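Local coordinates for hypothetical protein DR_0824 (Deinococcus radiodurans, PDB 2IMR), which catalyses the zinc-dependent deamination of aminodeoxyfutalosine to futalosine in menaquinone biosynthesis and, to a lesser extent, that of adenosine and related nucleosides, at residues Val153-Pro156 with Glu157-Asp160; Val176-Phe180 with Pro181-Asp185; Leu292-Ala296 with Ala297-Leu301; His269-Ala272 with Glu273-Arg277; His220-Met223 with Arg224-Asp228. One frame throughout, in Å; residues are numbered along the deposited sequence.

Interaction 1 of 5, residues Val153-Pro156 with Glu157-Asp160; sequences VWAP and EVMD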
loop_
_atom_site.group_PDB
_atom_site.type_symbol
_atom_site.label_atom_id
_atom_site.label_comp_id
_atom_site.label_asym_id
_atom_site.label_seq_id
_atom_site.Cartn_x
_atom_site.Cartn_y
_atom_site.Cartn_z
ATOM N N VAL A 153 -1.525 4.763 -10.677
ATOM C CA VAL A 153 -1.524 5.808 -11.697
ATOM C C VAL A 153 -2.819 5.847 -12.494
ATOM O O VAL A 153 -3.325 4.806 -12.923
ATOM C CB VAL A 153 -0.364 5.596 -12.709
ATOM C CG1 VAL A 153 -0.369 6.707 -13.748
ATOM C CG2 VAL A 153 0.966 5.550 -11.985
ATOM N N TRP A 154 -3.343 7.050 -12.705
ATOM C CA TRP A 154 -4.568 7.220 -13.472
ATOM C C TRP A 154 -4.301 7.735 -14.884
ATOM O O TRP A 154 -4.597 7.057 -15.870
ATOM C CB TRP A 154 -5.524 8.187 -12.767
ATOM C CG TRP A 154 -6.755 8.483 -13.591
ATOM C CD1 TRP A 154 -6.895 9.453 -14.548
ATOM C CD2 TRP A 154 -7.985 7.749 -13.581
ATOM N NE1 TRP A 154 -8.140 9.362 -15.136
ATOM C CE2 TRP A 154 -8.828 8.325 -14.559
ATOM C CE3 TRP A 154 -8.456 6.657 -12.840
ATOM C CZ2 TRP A 154 -10.118 7.846 -14.816
ATOM C CZ3 TRP A 154 -9.740 6.180 -13.094
ATOM C CH2 TRP A 154 -10.554 6.775 -14.074
ATOM N N ALA A 155 -3.743 8.935 -14.984
ATOM C CA ALA A 155 -3.481 9.529 -16.294
ATOM C C ALA A 155 -2.293 8.911 -17.016
ATOM O O ALA A 155 -1.205 8.814 -16.464
ATOM C CB ALA A 155 -3.270 11.043 -16.150
ATOM N N PRO A 156 -2.492 8.481 -18.272
ATOM C CA PRO A 156 -1.408 7.880 -19.053
ATOM C C PRO A 156 -0.164 8.780 -19.122
ATOM O O PRO A 156 0.968 8.296 -19.075
ATOM C CB PRO A 156 -2.049 7.674 -20.422
ATOM C CG PRO A 156 -3.469 7.349 -20.067
ATOM C CD PRO A 156 -3.779 8.373 -18.986
ATOM N N GLU A 157 -0.374 10.087 -19.230
ATOM C CA GLU A 157 0.748 11.019 -19.303
ATOM C C GLU A 157 1.549 11.035 -18.009
ATOM O O GLU A 157 2.743 11.328 -18.013
ATOM C CB GLU A 157 0.254 12.427 -19.654
ATOM C CG GLU A 157 0.012 12.608 -21.146
ATOM C CD GLU A 157 -0.341 14.032 -21.530
ATOM O OE1 GLU A 157 0.326 14.970 -21.042
ATOM O OE2 GLU A 157 -1.277 14.208 -22.335
ATOM N N VAL A 158 0.889 10.729 -16.896
ATOM C CA VAL A 158 1.577 10.676 -15.616
ATOM C C VAL A 158 2.458 9.432 -15.624
ATOM O O VAL A 158 3.608 9.482 -15.188
ATOM C CB VAL A 158 0.575 10.625 -14.440
ATOM C CG1 VAL A 158 1.271 10.175 -13.156
ATOM C CG2 VAL A 158 -0.036 12.001 -14.251
ATOM N N MET A 159 1.930 8.323 -16.141
ATOM C CA MET A 159 2.724 7.098 -16.210
ATOM C C MET A 159 3.966 7.366 -17.057
ATOM O O MET A 159 5.071 6.948 -16.701
ATOM C CB MET A 159 1.924 5.946 -16.828
ATOM C CG MET A 159 2.705 4.628 -16.883
ATOM S SD MET A 159 3.065 3.918 -15.249
ATOM C CE MET A 159 1.558 2.933 -14.965
ATOM N N ASP A 160 3.790 8.057 -18.182
ATOM C CA ASP A 160 4.923 8.371 -19.048
ATOM C C ASP A 160 6.010 9.097 -18.254
ATOM O O ASP A 160 7.191 8.759 -18.338
ATOM C CB ASP A 160 4.502 9.264 -20.224
ATOM C CG ASP A 160 3.621 8.544 -21.236
ATOM O OD1 ASP A 160 3.757 7.312 -21.388
ATOM O OD2 ASP A 160 2.805 9.221 -21.895
#
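The carbonyl of Ala-155, the N-cap residue, accepts two amides of the first helical turn: Met-159 N at 3.2 Å from Ala-155 O lies in the carbonyl plane, whereas Val-158 N, 2.9 Å from the same oxygen, sits 57° out of it. One residue on, Asp-160 N bonds to Pro-156 O at 3.0 Å. Val-153, the last residue of its strand, folds back over this turn. Its CG1, anti to the backbone N (chi1 -179°), reaches Val-158 CG1 at 3.9 Å and Met-159 CB at the same distance. Met-159, bent at chi2 and chi3, crosses Val-153 at about a right angle, its CE 4.0 Å from Val-153 CG2. Ala-155 CB touches Val-158 CG2. Farther out, Asp-160 OD1 is held by Arg-197 and Trp-198 of helix 184-199, and Asp-103 bonds the amides of Trp-154 and Ala-155. Such a tight turn after a parallel strand is typical of the beta/alpha units of the amidohydrolase TIM barrel.

Interaction 2 of 5, residues Val176-Phe180 with Pro181-Asp185; sequences VLNPF and PDKAD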
loop_
_atom_site.group_PDB
_atom_site.type_symbol
_atom_site.label_atom_id
_atom_site.label_comp_id
_atom_site.label_asym_id
_atom_site.label_seq_id
_atom_site.Cartn_x
_atom_site.Cartn_y
_atom_site.Cartn_z
ATOM N N VAL A 176 -7.459 0.753 -13.660
ATOM C CA VAL A 176 -8.515 0.508 -14.639
ATOM C C VAL A 176 -9.853 0.522 -13.910
ATOM O O VAL A 176 -10.004 -0.101 -12.863
ATOM C CB VAL A 176 -8.328 -0.844 -15.343
ATOM C CG1 VAL A 176 -9.475 -1.081 -16.329
ATOM C CG2 VAL A 176 -6.994 -0.860 -16.070
ATOM N N LEU A 177 -10.824 1.232 -14.473
ATOM C CA LEU A 177 -12.131 1.362 -13.841
ATOM C C LEU A 177 -13.274 1.387 -14.853
ATOM O O LEU A 177 -13.358 2.288 -15.669
ATOM C CB LEU A 177 -12.146 2.657 -13.011
ATOM C CG LEU A 177 -13.272 3.036 -12.037
ATOM C CD1 LEU A 177 -12.873 4.335 -11.342
ATOM C CD2 LEU A 177 -14.607 3.217 -12.751
ATOM N N ASN A 178 -14.148 0.386 -14.796
ATOM C CA ASN A 178 -15.315 0.328 -15.674
ATOM C C ASN A 178 -16.173 -0.848 -15.238
ATOM O O ASN A 178 -15.813 -2.000 -15.459
ATOM C CB ASN A 178 -14.924 0.156 -17.139
ATOM C CG ASN A 178 -16.112 0.334 -18.064
ATOM O OD1 ASN A 178 -17.106 -0.382 -17.952
ATOM N ND2 ASN A 178 -16.022 1.298 -18.973
ATOM N N PRO A 179 -17.329 -0.565 -14.623
ATOM C CA PRO A 179 -18.266 -1.578 -14.123
ATOM C C PRO A 179 -19.260 -2.201 -15.104
ATOM O O PRO A 179 -20.072 -3.034 -14.702
ATOM C CB PRO A 179 -18.969 -0.839 -12.996
ATOM C CG PRO A 179 -19.098 0.554 -13.575
ATOM C CD PRO A 179 -17.729 0.787 -14.184
ATOM N N PHE A 180 -19.191 -1.812 -16.375
ATOM C CA PHE A 180 -20.109 -2.327 -17.397
ATOM C C PHE A 180 -19.582 -3.569 -18.117
ATOM O O PHE A 180 -18.650 -3.489 -18.912
ATOM C CB PHE A 180 -20.396 -1.229 -18.423
ATOM C CG PHE A 180 -21.037 -0.007 -17.835
ATOM C CD1 PHE A 180 -22.405 0.028 -17.595
ATOM C CD2 PHE A 180 -20.268 1.102 -17.501
ATOM C CE1 PHE A 180 -23.002 1.154 -17.029
ATOM C CE2 PHE A 180 -20.855 2.233 -16.935
ATOM C CZ PHE A 180 -22.223 2.258 -16.700
ATOM N N PRO A 181 -20.190 -4.740 -17.853
ATOM C CA PRO A 181 -19.772 -5.998 -18.481
ATOM C C PRO A 181 -19.592 -5.927 -19.998
ATOM O O PRO A 181 -18.640 -6.490 -20.540
ATOM C CB PRO A 181 -20.885 -6.968 -18.082
ATOM C CG PRO A 181 -21.286 -6.468 -16.739
ATOM C CD PRO A 181 -21.328 -4.963 -16.945
ATOM N N ASP A 182 -20.502 -5.234 -20.676
ATOM C CA ASP A 182 -20.439 -5.129 -22.134
ATOM C C ASP A 182 -19.232 -4.356 -22.649
ATOM O O ASP A 182 -18.833 -4.518 -23.801
ATOM C CB ASP A 182 -21.723 -4.490 -22.681
ATOM C CG ASP A 182 -22.960 -5.295 -22.345
ATOM O OD1 ASP A 182 -22.875 -6.541 -22.347
ATOM O OD2 ASP A 182 -24.023 -4.687 -22.093
ATOM N N LYS A 183 -18.647 -3.521 -21.796
ATOM C CA LYS A 183 -17.483 -2.732 -22.185
ATOM C C LYS A 183 -16.163 -3.402 -21.810
ATOM O O LYS A 183 -15.096 -2.925 -22.181
ATOM C CB LYS A 183 -17.550 -1.347 -21.535
ATOM C CG LYS A 183 -18.449 -0.353 -22.250
ATOM C CD LYS A 183 -19.846 -0.892 -22.473
ATOM C CE LYS A 183 -20.674 0.082 -23.307
ATOM N NZ LYS A 183 -22.056 -0.428 -23.540
ATOM N N ALA A 184 -16.238 -4.514 -21.090
ATOM C CA ALA A 184 -15.041 -5.215 -20.642
ATOM C C ALA A 184 -13.988 -5.513 -21.709
ATOM O O ALA A 184 -12.822 -5.150 -21.545
ATOM C CB ALA A 184 -15.434 -6.509 -19.928
ATOM N N ASP A 185 -14.380 -6.171 -22.797
ATOM C CA ASP A 185 -13.413 -6.519 -23.838
ATOM C C ASP A 185 -12.659 -5.323 -24.398
ATOM O O ASP A 185 -11.434 -5.353 -24.511
ATOM C CB ASP A 185 -14.090 -7.271 -24.991
ATOM C CG ASP A 185 -14.606 -8.632 -24.579
ATOM O OD1 ASP A 185 -14.125 -9.171 -23.563
ATOM O OD2 ASP A 185 -15.485 -9.174 -25.282
#
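Asn-178 lays its carboxamide across the base of Lys-183, OD1 standing 3.7 Å from Lys-183 CB and ND2 4.0 Å from that same carbon, the two side chains crossing at a slant. The same OD1 accepts the amide of Phe-180 at 3.0 Å from Phe-180 N, with 153° at the hydrogen, which closes an Asx turn around Pro-179. Extension of the asparagine (CG opposite the backbone N, chi1 -170°) places OD1 where it meets the Phe-180 amide and stands beside Lys-183 CB. In that turn OD1 also lies at the edge of the Phe-180 ring, in its plane. A second turn follows directly: Lys-183 N bonds to Phe-180 O at 2.9 Å, the donor standing 48° above the carbonyl plane. Lys-183 bends at chi2, and its CD passes 4.1 Å from Phe-180 CB before the chain runs on outward. Pro-181 CD packs against Phe-180 CB as well. A leucine in place of Asn-178 would probably leave the Phe-180 amide without its acceptor and set the bend at Pro-179 free to shift. The two turns link strand 170-176 of the barrel to helix 184-199. Pro-181 and Ala-184 lie on Ser-219, Ala-184 also meets Arg-221 and Leu-222 of helix 220-233, and the Phe-180 side chain touches Pro-268.

Interaction 3 of 5, residues Leu292-Ala296 with Ala297-Leu301; sequences LGVLA and ARPTL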
loop_
_atom_site.group_PDB
_atom_site.type_symbol
_atom_site.label_atom_id
_atom_site.label_comp_id
_atom_site.label_asym_id
_atom_site.label_seq_id
_atom_site.Cartn_x
_atom_site.Cartn_y
_atom_site.Cartn_z
ATOM N N LEU A 292 -14.287 -16.055 -8.054
ATOM C CA LEU A 292 -14.164 -15.596 -9.427
ATOM C C LEU A 292 -12.840 -16.083 -9.995
ATOM O O LEU A 292 -12.635 -16.067 -11.208
ATOM C CB LEU A 292 -14.224 -14.064 -9.496
ATOM C CG LEU A 292 -14.163 -13.443 -10.894
ATOM C CD1 LEU A 292 -15.292 -13.987 -11.762
ATOM C CD2 LEU A 292 -14.278 -11.927 -10.780
ATOM N N GLY A 293 -11.943 -16.510 -9.108
ATOM C CA GLY A 293 -10.648 -17.007 -9.535
ATOM C C GLY A 293 -9.591 -15.926 -9.635
ATOM O O GLY A 293 -8.496 -16.162 -10.143
ATOM N N VAL A 294 -9.919 -14.733 -9.148
ATOM C CA VAL A 294 -8.987 -13.614 -9.195
ATOM C C VAL A 294 -7.872 -13.727 -8.151
ATOM O O VAL A 294 -6.747 -13.294 -8.401
ATOM C CB VAL A 294 -9.741 -12.272 -9.010
ATOM C CG1 VAL A 294 -8.760 -11.111 -8.936
ATOM C CG2 VAL A 294 -10.699 -12.068 -10.170
ATOM N N LEU A 295 -8.166 -14.307 -6.990
ATOM C CA LEU A 295 -7.134 -14.429 -5.960
ATOM C C LEU A 295 -6.040 -15.406 -6.367
ATOM O O LEU A 295 -4.960 -15.431 -5.771
ATOM C CB LEU A 295 -7.747 -14.842 -4.616
ATOM C CG LEU A 295 -8.758 -13.843 -4.035
ATOM C CD1 LEU A 295 -9.048 -14.179 -2.588
ATOM C CD2 LEU A 295 -8.203 -12.421 -4.129
ATOM N N ALA A 296 -6.319 -16.196 -7.399
ATOM C CA ALA A 296 -5.358 -17.170 -7.907
ATOM C C ALA A 296 -4.104 -16.464 -8.413
ATOM O O ALA A 296 -3.010 -17.031 -8.397
ATOM C CB ALA A 296 -5.991 -17.984 -9.035
ATOM N N ALA A 297 -4.267 -15.222 -8.862
ATOM C CA ALA A 297 -3.149 -14.435 -9.373
ATOM C C ALA A 297 -2.338 -13.784 -8.243
ATOM O O ALA A 297 -1.379 -13.055 -8.498
ATOM C CB ALA A 297 -3.670 -13.364 -10.330
ATOM N N ARG A 298 -2.723 -14.068 -7.000
ATOM C CA ARG A 298 -2.060 -13.514 -5.816
ATOM C C ARG A 298 -1.954 -11.991 -5.836
ATOM O O ARG A 298 -0.888 -11.431 -5.564
ATOM C CB ARG A 298 -0.655 -14.102 -5.644
ATOM C CG ARG A 298 -0.606 -15.503 -5.056
ATOM C CD ARG A 298 0.836 -15.883 -4.759
ATOM N NE ARG A 298 1.668 -15.773 -5.954
ATOM C CZ ARG A 298 2.945 -15.401 -5.952
ATOM N NH1 ARG A 298 3.551 -15.097 -4.812
ATOM N NH2 ARG A 298 3.615 -15.318 -7.095
ATOM N N PRO A 299 -3.057 -11.298 -6.157
ATOM C CA PRO A 299 -2.998 -9.833 -6.185
ATOM C C PRO A 299 -2.851 -9.285 -4.771
ATOM O O PRO A 299 -3.294 -9.918 -3.809
ATOM C CB PRO A 299 -4.345 -9.454 -6.782
ATOM C CG PRO A 299 -5.253 -10.506 -6.191
ATOM C CD PRO A 299 -4.432 -11.771 -6.409
ATOM N N THR A 300 -2.224 -8.120 -4.643
ATOM C CA THR A 300 -2.091 -7.492 -3.339
ATOM C C THR A 300 -3.413 -6.766 -3.101
ATOM O O THR A 300 -3.880 -6.013 -3.955
ATOM C CB THR A 300 -0.918 -6.486 -3.310
ATOM O OG1 THR A 300 0.316 -7.201 -3.434
ATOM C CG2 THR A 300 -0.907 -5.709 -2.005
ATOM N N LEU A 301 -4.024 -7.013 -1.947
ATOM C CA LEU A 301 -5.304 -6.406 -1.610
ATOM C C LEU A 301 -5.106 -5.213 -0.684
ATOM O O LEU A 301 -4.469 -5.325 0.365
ATOM C CB LEU A 301 -6.210 -7.446 -0.949
ATOM C CG LEU A 301 -6.355 -8.751 -1.746
ATOM C CD1 LEU A 301 -7.238 -9.721 -0.971
ATOM C CD2 LEU A 301 -6.945 -8.468 -3.132
#
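Leu-295 and Pro-299 meet at about a right angle on the buried side of this turn, Leu-295 CD2 lying 4.1 Å from Pro-299 CG. Because Leu-295 CG is anti to its own carbonyl carbon (chi1 -62°), the branch is directed inward, where CD2 also comes within 4.3 Å of Leu-301 CD1. The proline ring also lies against the backbone, with CD 3.4 Å from Val-294 O. Ala-297 N bonds to Val-294 O at 3.2 Å. Arg-298 N bonds to Leu-295 O at 2.9 Å, and both donors stand well above the carbonyl planes. These i to i+3 bonds form a short 3-10 turn between a Schellman motif at Gly-293, which ends helix 285-292, and strand 300-303, part of the alpha-to-beta return of a TIM barrel. An alanine at Pro-299 is likely to open a gap beside Leu-295 CD2 and let the chain ahead of the strand flex. Leu-237, Ile-239 and Cys-320 close over the proline from outside the turn. The outer side is looser: Ala-296 is exposed, and Arg-298, whose backbone has positive phi (53°), points its side chain away from the turn, whereas Ala-297 CB rests 3.6 Å from Val-294 O and touches Ala-231 of helix 220-233.

Interaction 4 of 5, residues His269-Ala272 with Glu273-Arg277; sequences HTLA and EVIGR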
loop_
_atom_site.group_PDB
_atom_site.type_symbol
_atom_site.label_atom_id
_atom_site.label_comp_id
_atom_site.label_asym_id
_atom_site.label_seq_id
_atom_site.Cartn_x
_atom_site.Cartn_y
_atom_site.Cartn_z
ATOM N N HIS A 269 -27.474 -0.874 -13.726
ATOM C CA HIS A 269 -28.583 -0.660 -12.805
ATOM C C HIS A 269 -28.566 -1.472 -11.506
ATOM O O HIS A 269 -29.188 -1.073 -10.522
ATOM C CB HIS A 269 -29.905 -0.877 -13.545
ATOM C CG HIS A 269 -30.137 0.101 -14.659
ATOM N ND1 HIS A 269 -30.488 1.415 -14.436
ATOM C CD2 HIS A 269 -30.056 -0.044 -16.003
ATOM C CE1 HIS A 269 -30.618 2.037 -15.595
ATOM N NE2 HIS A 269 -30.361 1.173 -16.562
ATOM N N THR A 270 -27.861 -2.600 -11.496
ATOM C CA THR A 270 -27.781 -3.435 -10.294
ATOM C C THR A 270 -26.348 -3.896 -10.064
ATOM O O THR A 270 -25.575 -4.028 -11.010
ATOM C CB THR A 270 -28.647 -4.711 -10.412
ATOM O OG1 THR A 270 -28.154 -5.517 -11.488
ATOM C CG2 THR A 270 -30.112 -4.355 -10.667
ATOM N N LEU A 271 -26.003 -4.151 -8.807
ATOM C CA LEU A 271 -24.664 -4.625 -8.487
ATOM C C LEU A 271 -24.505 -6.012 -9.104
ATOM O O LEU A 271 -23.421 -6.387 -9.547
ATOM C CB LEU A 271 -24.470 -4.709 -6.970
ATOM C CG LEU A 271 -23.114 -5.240 -6.491
ATOM C CD1 LEU A 271 -21.987 -4.348 -6.997
ATOM C CD2 LEU A 271 -23.109 -5.300 -4.967
ATOM N N ALA A 272 -25.598 -6.769 -9.132
ATOM C CA ALA A 272 -25.569 -8.112 -9.695
ATOM C C ALA A 272 -25.035 -8.094 -11.118
ATOM O O ALA A 272 -24.319 -9.005 -11.528
ATOM C CB ALA A 272 -26.976 -8.729 -9.671
ATOM N N GLU A 273 -25.388 -7.060 -11.875
ATOM C CA GLU A 273 -24.926 -6.955 -13.251
ATOM C C GLU A 273 -23.428 -6.702 -13.298
ATOM O O GLU A 273 -22.741 -7.184 -14.192
ATOM C CB GLU A 273 -25.684 -5.848 -13.987
ATOM C CG GLU A 273 -27.156 -6.187 -14.194
ATOM C CD GLU A 273 -27.958 -5.031 -14.742
ATOM O OE1 GLU A 273 -27.676 -4.600 -15.883
ATOM O OE2 GLU A 273 -28.867 -4.556 -14.028
ATOM N N VAL A 274 -22.922 -5.960 -12.318
ATOM C CA VAL A 274 -21.496 -5.677 -12.260
ATOM C C VAL A 274 -20.683 -6.918 -11.916
ATOM O O VAL A 274 -19.701 -7.222 -12.593
ATOM C CB VAL A 274 -21.174 -4.598 -11.202
ATOM C CG1 VAL A 274 -19.663 -4.370 -11.137
ATOM C CG2 VAL A 274 -21.898 -3.309 -11.540
ATOM N N ILE A 275 -21.096 -7.643 -10.876
ATOM C CA ILE A 275 -20.348 -8.817 -10.431
ATOM C C ILE A 275 -20.726 -10.164 -11.037
ATOM O O ILE A 275 -20.052 -11.171 -10.789
ATOM C CB ILE A 275 -20.376 -8.922 -8.888
ATOM C CG1 ILE A 275 -21.809 -9.103 -8.387
ATOM C CG2 ILE A 275 -19.778 -7.658 -8.287
ATOM C CD1 ILE A 275 -21.903 -9.348 -6.887
ATOM N N GLY A 276 -21.794 -10.188 -11.828
ATOM C CA GLY A 276 -22.193 -11.419 -12.489
ATOM C C GLY A 276 -22.860 -12.472 -11.629
ATOM O O GLY A 276 -22.937 -13.641 -12.018
ATOM N N ARG A 277 -23.337 -12.068 -10.460
ATOM C CA ARG A 277 -24.020 -12.985 -9.552
ATOM C C ARG A 277 -24.856 -12.143 -8.606
ATOM O O ARG A 277 -24.621 -10.944 -8.468
ATOM C CB ARG A 277 -23.011 -13.823 -8.760
ATOM C CG ARG A 277 -22.118 -13.015 -7.829
ATOM C CD ARG A 277 -21.019 -13.882 -7.224
ATOM N NE ARG A 277 -21.538 -14.861 -6.272
ATOM C CZ ARG A 277 -20.784 -15.758 -5.639
ATOM N NH1 ARG A 277 -19.477 -15.805 -5.861
ATOM N NH2 ARG A 277 -21.331 -16.596 -4.769
HETATM O O HOH W 1 -27.875 -2.115 -16.352
#
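Thr-270 and Glu-273 grip each other at the start of a short helix. The threonine hydroxyl donates to the carboxylate, OG1 to Glu-273 OE2 2.8 Å, meeting that oxygen on its anti side and 18° out of the carboxylate plane. In return Glu-273 N bonds to Thr-270 OG1 at 3.2 Å, a side-chain N-cap. The hydroxyl can do both because it sits between the backbone N and the carbonyl carbon (chi1 63°), facing the first turn. A water fastens the other carboxylate oxygen: it donates to Glu-273 OE1 and accepts from His-269 N at 2.9 Å. Behind the cap, Ile-275 N meets Leu-271 O at 3.0 Å, nearly along the C=O axis, and Leu-271 CD1 lies 4.2 Å from Ile-275 CG2. At the far end Ala-272 O receives only weak bonds, from Gly-276 N and Arg-277 N. Gly-276 has positive phi, which turns the chain out of the helix and brings Arg-277 O within 3.2 Å of Ala-272 CA in a CH...O contact; that oxygen, though buried, has no hydrogen-bond partner in the model. Arg-277 pairs with Glu-291 of helix 285-292. Leu-271 rests on Met-250 and Ile-275 on Phe-251, both of helix 245-253, while Ile-275 also touches Tyr-288 of helix 285-292.

Interaction 5 of 5, residues His220-Met223 with Arg224-Asp228; sequences HRLM and RLLSD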
loop_
_atom_site.group_PDB
_atom_site.type_symbol
_atom_site.label_atom_id
_atom_site.label_comp_id
_atom_site.label_asym_id
_atom_site.label_seq_id
_atom_site.Cartn_x
_atom_site.Cartn_y
_atom_site.Cartn_z
ATOM N N HIS A 220 -17.167 -8.114 -13.517
ATOM C CA HIS A 220 -16.553 -9.413 -13.269
ATOM C C HIS A 220 -15.719 -9.852 -14.472
ATOM O O HIS A 220 -14.626 -10.396 -14.317
ATOM C CB HIS A 220 -17.633 -10.459 -12.955
ATOM C CG HIS A 220 -18.634 -10.650 -14.054
ATOM N ND1 HIS A 220 -18.480 -11.592 -15.050
ATOM C CD2 HIS A 220 -19.797 -10.011 -14.320
ATOM C CE1 HIS A 220 -19.506 -11.526 -15.879
ATOM N NE2 HIS A 220 -20.320 -10.574 -15.459
ATOM N N ARG A 221 -16.230 -9.600 -15.672
ATOM C CA ARG A 221 -15.517 -9.977 -16.886
ATOM C C ARG A 221 -14.188 -9.232 -17.027
ATOM O O ARG A 221 -13.151 -9.842 -17.282
ATOM C CB ARG A 221 -16.396 -9.716 -18.111
ATOM C CG ARG A 221 -15.752 -10.149 -19.414
ATOM C CD ARG A 221 -16.681 -9.954 -20.604
ATOM N NE ARG A 221 -16.017 -10.326 -21.851
ATOM C CZ ARG A 221 -15.554 -11.545 -22.115
ATOM N NH1 ARG A 221 -15.687 -12.516 -21.221
ATOM N NH2 ARG A 221 -14.947 -11.790 -23.268
ATOM N N LEU A 222 -14.214 -7.913 -16.855
ATOM C CA LEU A 222 -12.993 -7.120 -16.972
ATOM C C LEU A 222 -11.989 -7.489 -15.872
ATOM O O LEU A 222 -10.780 -7.504 -16.104
ATOM C CB LEU A 222 -13.327 -5.626 -16.908
ATOM C CG LEU A 222 -12.148 -4.643 -16.984
ATOM C CD1 LEU A 222 -11.335 -4.905 -18.248
ATOM C CD2 LEU A 222 -12.669 -3.216 -16.959
ATOM N N MET A 223 -12.493 -7.792 -14.679
ATOM C CA MET A 223 -11.625 -8.163 -13.562
ATOM C C MET A 223 -10.829 -9.430 -13.886
ATOM O O MET A 223 -9.629 -9.506 -13.618
ATOM C CB MET A 223 -12.457 -8.382 -12.295
ATOM C CG MET A 223 -11.635 -8.740 -11.052
ATOM S SD MET A 223 -10.567 -7.390 -10.490
ATOM C CE MET A 223 -11.752 -6.404 -9.594
ATOM N N ARG A 224 -11.496 -10.426 -14.460
ATOM C CA ARG A 224 -10.816 -11.666 -14.818
ATOM C C ARG A 224 -9.866 -11.483 -15.992
ATOM O O ARG A 224 -8.799 -12.093 -16.026
ATOM C CB ARG A 224 -11.827 -12.770 -15.141
ATOM C CG ARG A 224 -12.462 -13.380 -13.910
ATOM C CD ARG A 224 -13.040 -14.757 -14.216
ATOM N NE ARG A 224 -12.080 -15.640 -14.886
ATOM C CZ ARG A 224 -10.825 -15.841 -14.489
ATOM N NH1 ARG A 224 -10.352 -15.219 -13.418
ATOM N NH2 ARG A 224 -10.043 -16.679 -15.160
ATOM N N LEU A 225 -10.251 -10.653 -16.959
ATOM C CA LEU A 225 -9.384 -10.403 -18.104
ATOM C C LEU A 225 -8.099 -9.763 -17.599
ATOM O O LEU A 225 -7.001 -10.109 -18.037
ATOM C CB LEU A 225 -10.055 -9.459 -19.111
ATOM C CG LEU A 225 -11.197 -10.014 -19.965
ATOM C CD1 LEU A 225 -11.757 -8.914 -20.866
ATOM C CD2 LEU A 225 -10.680 -11.176 -20.800
ATOM N N LEU A 226 -8.244 -8.836 -16.659
ATOM C CA LEU A 226 -7.091 -8.141 -16.105
ATOM C C LEU A 226 -6.209 -9.043 -15.246
ATOM O O LEU A 226 -4.986 -9.058 -15.415
ATOM C CB LEU A 226 -7.545 -6.933 -15.275
ATOM C CG LEU A 226 -8.274 -5.816 -16.032
ATOM C CD1 LEU A 226 -8.869 -4.817 -15.025
ATOM C CD2 LEU A 226 -7.298 -5.124 -16.991
ATOM N N SER A 227 -6.811 -9.793 -14.326
ATOM C CA SER A 227 -6.008 -10.652 -13.462
ATOM C C SER A 227 -5.324 -11.767 -14.246
ATOM O O SER A 227 -4.161 -12.077 -13.987
ATOM C CB SER A 227 -6.846 -11.231 -12.304
ATOM O OG SER A 227 -7.999 -11.920 -12.750
ATOM N N ASP A 228 -6.030 -12.359 -15.207
ATOM C CA ASP A 228 -5.437 -13.423 -16.018
ATOM C C ASP A 228 -4.275 -12.863 -16.829
ATOM O O ASP A 228 -3.212 -13.480 -16.919
ATOM C CB ASP A 228 -6.468 -14.033 -16.975
ATOM C CG ASP A 228 -7.487 -14.910 -16.268
ATOM O OD1 ASP A 228 -7.317 -15.182 -15.063
ATOM O OD2 ASP A 228 -8.459 -15.340 -16.925
#
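Leu-222 and Leu-226, one turn apart, slant across each other on the buried face of the helix, Leu-222 CG 3.8 Å from Leu-226 CD1. Leu-222 has its CG opposite the backbone N (chi1 179°), which swings CD1 along the helix to 3.9 Å from Leu-226 CG. Met-223, bent at chi2 and chi3, lies against Pro-212 and Val-218, and its carbonyl is doubly gripped: Ser-227 N at 2.9 Å and Ser-227 OG at 3.0 Å reach Met-223 O from opposite faces of its plane. The serine can do so because OG lies between its own N and carbonyl carbon (chi1 55°), which turns it back over the preceding turn and gives this buried hydroxyl an acceptor. On the face turned to helix 184-199, Leu-225 CG leans against Arg-221 O at 3.3 Å. Arg-224, bent at chi3, brings NH2 to 2.7 Å from Asp-228 OD2 in an i to i+4 salt bridge, whereas the guanidinium of Arg-221 turns to Asp-185 of helix 184-199. Leu-226 touches Leu-210 and Pro-212 of strand 206-212, and Leu-225 meets Phe-188. This is a regular amphipathic alpha-helix, of the kind that wraps the strands of a TIM barrel.

Overall arrangement
Interaction 5 touches three of the others. Arg-221 NH2 bridges to Asp-185 OD1 of interaction 2 at 2.8 Å, Val-294 CG2 of interaction 3 packs on Met-223 CG at 3.6 Å, and His-220 N probably hydrogen-bonds to Val-274 O of interaction 4 at 2.8 Å. Interactions 2 and 4 also touch through Pro-181 and Glu-273. Interaction 1 stands apart, joined to interaction 2 by Trp-154 CZ3 on Leu-177 CD1 at 4.0 Å. The zinc ion, bound by His-99, His-101 and His-240, with Asp-354 also zinc-binding, is about 11 Å from the side chains of Val-153 and Leu-301 and about 13 Å from that of Met-223, so these three contacts lie in the barrel wall, clear of the metal.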